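Proline dehydrogenase (Bradyrhizobium japonicum USDA 110, PDB 3HAZ) probably oxidises L-proline to L-glutamate in two steps, an FAD-dependent proline dehydrogenase reaction followed by an NAD-dependent oxidation of glutamate semialdehyde. Local coordinates at residues L149-P152 with A153-A157; W659-P662 with L663-L667. All blocks are in the same frame, centred on the assembly; numbering follows the deposited sequence.

Contact 1 of 2, residues L149-P152 with A153-A157; sequences LGAP and AVRTA
A153 N donates to a water 2.8 Å away, and the same water donates in turn to L149 O, bridging the end of one helix and the first turn of the next. Across this junction the methyl of A153 meets L149 CB at 3.9 Å. The break is at G150, which leaves the first helix with positive phi (98°), where a CB would press on the carbonyl O of L149, and is the N-cap of the second. Its carbonyl takes a weak bond from V154 N; the regular ladder follows with R155 N to A151 O (3.0 Å) and T156 N to P152 O (3.0 Å). A151 N itself bonds to E48 of the second subunit. R155 leaves the helix with CG beside its own backbone N (chi1 -61°) and an extended chain, which lays one guanidinium face over A151 CB, 3.8 Å from NH2. The charge is met by E103 in a salt bridge. The piece joins helix 140-149 to helix 151-168 in the DNA-binding family region: L149 and T156 rest on F67, and V154 packs back on L145 and V146 of helix 140-149.

Contact 2 of 2, residues W659-P662 with L663-L667; sequences WNFP and LAIFL. With NAD (nicotinamide-adenine-dinucleotide), chain D.
The NAD pocket of the aldehyde dehydrogenase half is bordered here by the W659-P662 loop and the first turn of helix 664-675, with W659, N660 and I665 all reaching the cofactor. W659 NE1 gives a weak, bent hydrogen bond (138°) to NAD O1N, 3.1 Å away, with the phosphate oxygen at the indole edge and near its plane. Over one face of that indole sits N660 CB. The N660 amide approaches the C5N-C6N side of the nicotinamide, OD1 lying 3.4 Å from NAD C5N, while ND2 is tied to Q792 O. I665 comes to the same ring at its C4N-C5N bond: CG1 lies beside the backbone N (chi1 -75°) and the chain runs on extended, bringing CD1 within 3.4 Å of NAD C4N, the carbon that accepts hydride. Trp-Asn-Phe-Pro is a signature of aldehyde dehydrogenases, set between strand 641-656 and the helix that follows in the Rossmann-type region; N660 probably corresponds to the asparagine that helps form the oxyanion hole in relatives. With the amide gone, as in an alanine, Q792 O would probably lose the donor that ND2 supplies, and the nicotinamide would be likely to shift for want of the group beside C5N and C6N. Across the loop-helix joint, F661 O accepts from I665 N at 3.3 Å, the donor tilted 31° from the carbonyl plane, and F661 CB packs on I665 CG1 at 3.6 Å. P662 O meets F666 CB at 3.2 Å. E610 OE2 takes hydrogen bonds from both L663 N and A664 N at the start of the helix. The F661 side chain lies about 5 Å from that of C794, the predicted active-site cysteine, and about 4 Å from a sulfate ion, probably from the crystallisation liquor.

Coming from the N terminus, the chain reaches contact 1 first, where helix 140-149 gives way to helix 151-168 ahead of the proline dehydrogenase barrel. It then runs through that barrel and into the aldehyde dehydrogenase half before contact 2, where the loop after strand 641-656 enters helix 664-675. The two follow in series, neither nesting nor crossing, and each closes only a local turn at a helix start. Contact 1 and contact 2 lie on opposite sides of the chain's centre, their centres about 55 Å apart and their nearest atoms about 44 Å apart. Contact 1 also meets the second subunit, whereas contact 2 is touched by no other protein chain and faces NAD.

Contact 1 of 2, residues L149-P152 with A153-A157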
ATOM      1  N   LEU A 149     -40.238   1.249   4.284  1.00 28.50           N
ATOM      2  CA  LEU A 149     -40.753   1.510   5.624  1.00 27.20           C
ATOM      3  C   LEU A 149     -41.982   0.668   5.974  1.00 32.10           C
ATOM      4  O   LEU A 149     -42.234   0.391   7.144  1.00 30.34           O
ATOM      5  CB  LEU A 149     -41.100   2.995   5.777  1.00 27.27           C
ATOM      6  CG  LEU A 149     -39.990   4.043   5.664  1.00 27.22           C
ATOM      7  CD1 LEU A 149     -40.585   5.444   5.654  1.00 28.92           C
ATOM      8  CD2 LEU A 149     -38.980   3.905   6.792  1.00 27.97           C
ATOM      9  N   GLY A 150     -42.741   0.262   4.957  1.00 27.04           N
ATOM     10  CA  GLY A 150     -44.031  -0.375   5.165  1.00 19.20           C
ATOM     11  C   GLY A 150     -45.126   0.665   4.998  1.00 26.62           C
ATOM     12  O   GLY A 150     -44.907   1.847   5.267  1.00 22.64           O
ATOM     13  N   ALA A 151     -46.301   0.237   4.545  1.00 25.82           N
ATOM     14  CA  ALA A 151     -47.403   1.173   4.315  1.00 29.13           C
ATOM     15  C   ALA A 151     -47.832   1.944   5.572  1.00 26.53           C
ATOM     16  O   ALA A 151     -48.072   3.152   5.508  1.00 27.56           O
ATOM     17  CB  ALA A 151     -48.593   0.463   3.677  1.00 24.39           C
ATOM     18  N   PRO A 152     -47.940   1.253   6.723  1.00 23.63           N
ATOM     19  CA  PRO A 152     -48.365   1.986   7.926  1.00 22.53           C
ATOM     20  C   PRO A 152     -47.445   3.154   8.313  1.00 24.93           C
ATOM     21  O   PRO A 152     -47.936   4.218   8.703  1.00 20.56           O
ATOM     22  CB  PRO A 152     -48.386   0.897   9.011  1.00 22.94           C
ATOM     23  CG  PRO A 152     -48.702  -0.360   8.254  1.00 18.80           C
ATOM     24  CD  PRO A 152     -47.956  -0.209   6.932  1.00 20.11           C
ATOM     25  N   ALA A 153     -46.134   2.975   8.194  1.00 19.71           N
ATOM     26  CA  ALA A 153     -45.219   4.064   8.530  1.00 27.50           C
ATOM     27  C   ALA A 153     -45.359   5.227   7.540  1.00 32.14           C
ATOM     28  O   ALA A 153     -45.212   6.390   7.914  1.00 26.76           O
ATOM     29  CB  ALA A 153     -43.771   3.565   8.584  1.00 27.00           C
ATOM     30  N   VAL A 154     -45.637   4.910   6.279  1.00 26.59           N
ATOM     31  CA  VAL A 154     -45.824   5.952   5.274  1.00 26.06           C
ATOM     32  C   VAL A 154     -47.067   6.790   5.592  1.00 24.05           C
ATOM     33  O   VAL A 154     -47.053   8.014   5.449  1.00 23.79           O
ATOM     34  CB  VAL A 154     -45.895   5.373   3.843  1.00 24.38           C
ATOM     35  CG1 VAL A 154     -46.266   6.477   2.820  1.00 17.78           C
ATOM     36  CG2 VAL A 154     -44.568   4.704   3.484  1.00 24.25           C
ATOM     37  N   ARG A 155     -48.132   6.130   6.038  1.00 23.17           N
ATOM     38  CA  ARG A 155     -49.336   6.837   6.467  1.00 22.96           C
ATOM     39  C   ARG A 155     -49.014   7.752   7.641  1.00 29.10           C
ATOM     40  O   ARG A 155     -49.391   8.928   7.654  1.00 24.56           O
ATOM     41  CB  ARG A 155     -50.457   5.853   6.833  1.00 18.23           C
ATOM     42  CG  ARG A 155     -50.882   4.975   5.662  1.00 25.16           C
ATOM     43  CD  ARG A 155     -52.008   4.004   6.017  1.00 29.59           C
ATOM     44  NE  ARG A 155     -52.285   3.127   4.883  1.00 34.40           N
ATOM     45  CZ  ARG A 155     -52.073   1.814   4.874  1.00 33.94           C
ATOM     46  NH1 ARG A 155     -51.609   1.204   5.957  1.00 28.30           N
ATOM     47  NH2 ARG A 155     -52.338   1.111   3.779  1.00 31.20           N
ATOM     48  N   THR A 156     -48.293   7.213   8.618  1.00 26.30           N
ATOM     49  CA  THR A 156     -47.876   8.000   9.775  1.00 22.26           C
ATOM     50  C   THR A 156     -47.008   9.189   9.358  1.00 22.24           C
ATOM     51  O   THR A 156     -47.213  10.308   9.822  1.00 19.03           O
ATOM     52  CB  THR A 156     -47.118   7.130  10.782  1.00 22.14           C
ATOM     53  OG1 THR A 156     -47.969   6.058  11.203  1.00 29.00           O
ATOM     54  CG2 THR A 156     -46.706   7.951  11.992  1.00 26.06           C
ATOM     55  N   ALA A 157     -46.041   8.946   8.478  1.00 18.08           N
ATOM     56  CA  ALA A 157     -45.203  10.026   7.963  1.00 21.35           C
ATOM     57  C   ALA A 157     -46.027  11.076   7.201  1.00 26.32           C
ATOM     58  O   ALA A 157     -45.762  12.277   7.294  1.00 22.69           O
ATOM     59  CB  ALA A 157     -44.092   9.466   7.075  1.00 16.80           C
TER
HETATM   60  O   HOH W   1     -45.081   0.336   8.357  1.00 28.37           O

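Contact 2 of 2, residues W659-P662 with L663-L667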
ATOM      1  N   TRP A 659     -22.215  24.248 -40.586  1.00 28.76           N
ATOM      2  CA  TRP A 659     -22.130  25.680 -40.319  1.00 33.92           C
ATOM      3  C   TRP A 659     -22.536  26.069 -38.892  1.00 34.02           C
ATOM      4  O   TRP A 659     -22.250  27.180 -38.446  1.00 30.31           O
ATOM      5  CB  TRP A 659     -23.003  26.445 -41.321  1.00 36.52           C
ATOM      6  CG  TRP A 659     -24.406  25.921 -41.378  1.00 39.51           C
ATOM      7  CD1 TRP A 659     -24.919  25.043 -42.290  1.00 42.55           C
ATOM      8  CD2 TRP A 659     -25.472  26.227 -40.470  1.00 32.10           C
ATOM      9  NE1 TRP A 659     -26.240  24.790 -42.009  1.00 40.88           N
ATOM     10  CE2 TRP A 659     -26.603  25.504 -40.898  1.00 37.02           C
ATOM     11  CE3 TRP A 659     -25.579  27.048 -39.344  1.00 32.83           C
ATOM     12  CZ2 TRP A 659     -27.829  25.574 -40.235  1.00 39.01           C
ATOM     13  CZ3 TRP A 659     -26.800  27.117 -38.685  1.00 35.29           C
ATOM     14  CH2 TRP A 659     -27.906  26.382 -39.132  1.00 34.66           C
ATOM     15  N   ASN A 660     -23.201  25.164 -38.178  1.00 29.50           N
ATOM     16  CA  ASN A 660     -23.808  25.533 -36.897  1.00 29.27           C
ATOM     17  C   ASN A 660     -22.834  25.535 -35.715  1.00 37.62           C
ATOM     18  O   ASN A 660     -23.049  26.247 -34.731  1.00 31.03           O
ATOM     19  CB  ASN A 660     -25.047  24.684 -36.600  1.00 30.23           C
ATOM     20  CG  ASN A 660     -24.716  23.225 -36.359  1.00 29.30           C
ATOM     21  OD1 ASN A 660     -23.754  22.693 -36.911  1.00 30.55           O
ATOM     22  ND2 ASN A 660     -25.529  22.564 -35.539  1.00 28.30           N
ATOM     23  N   PHE A 661     -21.775  24.733 -35.824  1.00 30.94           N
ATOM     24  CA  PHE A 661     -20.630  24.811 -34.919  1.00 22.62           C
ATOM     25  C   PHE A 661     -19.365  24.850 -35.766  1.00 28.44           C
ATOM     26  O   PHE A 661     -18.615  23.876 -35.826  1.00 29.62           O
ATOM     27  CB  PHE A 661     -20.605  23.627 -33.956  1.00 24.97           C
ATOM     28  CG  PHE A 661     -21.716  23.656 -32.935  1.00 31.09           C
ATOM     29  CD1 PHE A 661     -22.903  22.976 -33.159  1.00 29.16           C
ATOM     30  CD2 PHE A 661     -21.576  24.379 -31.761  1.00 34.13           C
ATOM     31  CE1 PHE A 661     -23.921  23.004 -32.225  1.00 37.39           C
ATOM     32  CE2 PHE A 661     -22.594  24.414 -30.823  1.00 36.25           C
ATOM     33  CZ  PHE A 661     -23.764  23.727 -31.054  1.00 35.43           C
ATOM     34  N   PRO A 662     -19.137  25.995 -36.427  1.00 24.65           N
ATOM     35  CA  PRO A 662     -18.145  26.193 -37.488  1.00 25.49           C
ATOM     36  C   PRO A 662     -16.728  26.107 -36.960  1.00 26.74           C
ATOM     37  O   PRO A 662     -15.790  25.947 -37.738  1.00 31.36           O
ATOM     38  CB  PRO A 662     -18.409  27.632 -37.967  1.00 25.07           C
ATOM     39  CG  PRO A 662     -19.624  28.101 -37.271  1.00 20.06           C
ATOM     40  CD  PRO A 662     -19.816  27.247 -36.062  1.00 21.70           C
ATOM     41  N   LEU A 663     -16.574  26.247 -35.649  1.00 23.46           N
ATOM     42  CA  LEU A 663     -15.256  26.182 -35.038  1.00 25.17           C
ATOM     43  C   LEU A 663     -15.028  24.879 -34.276  1.00 27.74           C
ATOM     44  O   LEU A 663     -14.047  24.180 -34.526  1.00 28.37           O
ATOM     45  CB  LEU A 663     -15.023  27.377 -34.111  1.00 26.48           C
ATOM     46  CG  LEU A 663     -13.702  27.305 -33.343  1.00 27.94           C
ATOM     47  CD1 LEU A 663     -12.554  27.366 -34.322  1.00 23.01           C
ATOM     48  CD2 LEU A 663     -13.598  28.427 -32.309  1.00 28.06           C
ATOM     49  N   ALA A 664     -15.932  24.547 -33.357  1.00 24.74           N
ATOM     50  CA  ALA A 664     -15.692  23.431 -32.437  1.00 23.91           C
ATOM     51  C   ALA A 664     -15.809  22.061 -33.097  1.00 22.22           C
ATOM     52  O   ALA A 664     -14.985  21.184 -32.859  1.00 26.53           O
ATOM     53  CB  ALA A 664     -16.606  23.518 -31.212  1.00 16.88           C
ATOM     54  N   ILE A 665     -16.837  21.873 -33.912  1.00 24.63           N
ATOM     55  CA  ILE A 665     -17.019  20.604 -34.598  1.00 25.58           C
ATOM     56  C   ILE A 665     -15.978  20.480 -35.694  1.00 29.08           C
ATOM     57  O   ILE A 665     -15.444  19.397 -35.940  1.00 29.20           O
ATOM     58  CB  ILE A 665     -18.434  20.481 -35.188  1.00 25.17           C
ATOM     59  CG1 ILE A 665     -19.432  20.190 -34.070  1.00 29.87           C
ATOM     60  CG2 ILE A 665     -18.487  19.373 -36.241  1.00 21.08           C
ATOM     61  CD1 ILE A 665     -20.834  19.969 -34.564  1.00 35.11           C
ATOM     62  N   PHE A 666     -15.685  21.603 -36.342  1.00 31.01           N
ATOM     63  CA  PHE A 666     -14.602  21.654 -37.311  1.00 29.50           C
ATOM     64  C   PHE A 666     -13.308  21.142 -36.687  1.00 30.70           C
ATOM     65  O   PHE A 666     -12.686  20.218 -37.211  1.00 29.94           O
ATOM     66  CB  PHE A 666     -14.396  23.074 -37.846  1.00 30.44           C
ATOM     67  CG  PHE A 666     -13.207  23.201 -38.757  1.00 23.19           C
ATOM     68  CD1 PHE A 666     -13.317  22.899 -40.106  1.00 23.57           C
ATOM     69  CD2 PHE A 666     -11.969  23.580 -38.256  1.00 25.05           C
ATOM     70  CE1 PHE A 666     -12.217  22.994 -40.949  1.00 25.41           C
ATOM     71  CE2 PHE A 666     -10.859  23.675 -39.092  1.00 27.85           C
ATOM     72  CZ  PHE A 666     -10.984  23.381 -40.438  1.00 24.25           C
ATOM     73  N   LEU A 667     -12.916  21.743 -35.566  1.00 28.40           N
ATOM     74  CA  LEU A 667     -11.666  21.396 -34.889  1.00 26.42           C
ATOM     75  C   LEU A 667     -11.716  20.038 -34.198  1.00 23.39           C
ATOM     76  O   LEU A 667     -10.718  19.325 -34.152  1.00 27.14           O
ATOM     77  CB  LEU A 667     -11.277  22.478 -33.877  1.00 27.78           C
ATOM     78  CG  LEU A 667     -10.582  23.702 -34.473  1.00 27.52           C
ATOM     79  CD1 LEU A 667     -10.248  24.720 -33.394  1.00 24.89           C
ATOM     80  CD2 LEU A 667      -9.326  23.264 -35.213  1.00 29.37           C
TER
HETATM   81  PA  NAD D2003     -25.393  19.375 -44.755  0.55 28.07           P
HETATM   82  O1A NAD D2003     -25.744  17.796 -45.032  0.55 22.47           O
HETATM   83  O2A NAD D2003     -26.318  20.231 -45.515  0.55 33.15           O
HETATM   84  O5B NAD D2003     -23.824  19.633 -45.261  0.55 37.48           O
HETATM   85  C5B NAD D2003     -22.792  19.724 -44.287  0.55 36.36           C
HETATM   86  C4B NAD D2003     -21.404  19.550 -44.923  0.55 35.10           C
HETATM   87  O4B NAD D2003     -21.313  18.497 -45.957  0.55 35.05           O
HETATM   88  C3B NAD D2003     -20.853  20.817 -45.698  0.55 23.68           C
HETATM   89  O3B NAD D2003     -19.564  21.283 -45.444  0.55 29.06           O
HETATM   90  C2B NAD D2003     -21.302  20.512 -47.124  0.55 31.06           C
HETATM   91  O2B NAD D2003     -20.943  21.379 -48.177  0.55 31.57           O
HETATM   92  C1B NAD D2003     -20.957  19.088 -47.203  0.55 34.41           C
HETATM   93  N9A NAD D2003     -21.670  18.420 -48.301  0.55 37.28           N
HETATM   94  C8A NAD D2003     -22.860  18.773 -48.851  0.55 37.20           C
HETATM   95  N7A NAD D2003     -23.163  17.832 -49.879  0.55 37.31           N
HETATM   96  C5A NAD D2003     -22.110  16.890 -49.933  0.55 39.31           C
HETATM   97  C6A NAD D2003     -21.895  15.778 -50.739  0.55 36.32           C
HETATM   98  N6A NAD D2003     -22.876  15.420 -51.751  0.55 33.86           N
HETATM   99  N1A NAD D2003     -20.775  15.027 -50.579  0.55 37.26           N
HETATM  100  C2A NAD D2003     -19.844  15.371 -49.613  0.55 37.56           C
HETATM  101  N3A NAD D2003     -20.053  16.466 -48.820  0.55 37.47           N
HETATM  102  C4A NAD D2003     -21.190  17.228 -48.981  0.55 36.06           C
HETATM  103  O3  NAD D2003     -25.457  19.716 -43.113  0.55 43.06           O
HETATM  104  PN  NAD D2003     -25.535  21.306 -42.602  0.55 40.60           P
HETATM  105  O1N NAD D2003     -26.762  22.082 -43.419  0.55 53.52           O
HETATM  106  O2N NAD D2003     -24.256  21.973 -42.854  0.55 31.14           O
HETATM  107  O5D NAD D2003     -25.858  21.360 -40.966  0.55 40.85           O
HETATM  108  C5D NAD D2003     -27.144  20.989 -40.489  0.55 39.49           C
HETATM  109  C4D NAD D2003     -27.258  19.478 -40.195  0.55 37.60           C
HETATM  110  O4D NAD D2003     -26.073  18.832 -39.556  0.55 30.05           O
HETATM  111  C3D NAD D2003     -28.496  18.907 -39.378  0.55 19.55           C
HETATM  112  O3D NAD D2003     -29.324  17.935 -39.970  0.55 15.19           O
HETATM  113  C2D NAD D2003     -27.805  18.584 -38.035  0.55 29.69           C
HETATM  114  O2D NAD D2003     -28.517  17.990 -36.966  0.55 32.90           O
HETATM  115  C1D NAD D2003     -26.526  18.014 -38.497  0.55 26.77           C
HETATM  116  N1N NAD D2003     -25.564  18.088 -37.390  0.55 26.34           N
HETATM  117  C2N NAD D2003     -25.416  16.981 -36.533  0.55 22.54           C
HETATM  118  C3N NAD D2003     -24.474  17.054 -35.420  0.55 24.47           C
HETATM  119  C7N NAD D2003     -24.304  15.840 -34.489  0.55 17.17           C
HETATM  120  O7N NAD D2003     -23.404  15.817 -33.728  0.55 20.78           O
HETATM  121  N7N NAD D2003     -25.157  14.679 -34.645  0.55 18.34           N
HETATM  122  C4N NAD D2003     -23.684  18.290 -35.194  0.55 34.79           C
HETATM  123  C5N NAD D2003     -23.830  19.386 -36.049  0.55 31.67           C
HETATM  124  C6N NAD D2003     -24.782  19.316 -37.180  0.55 26.83           C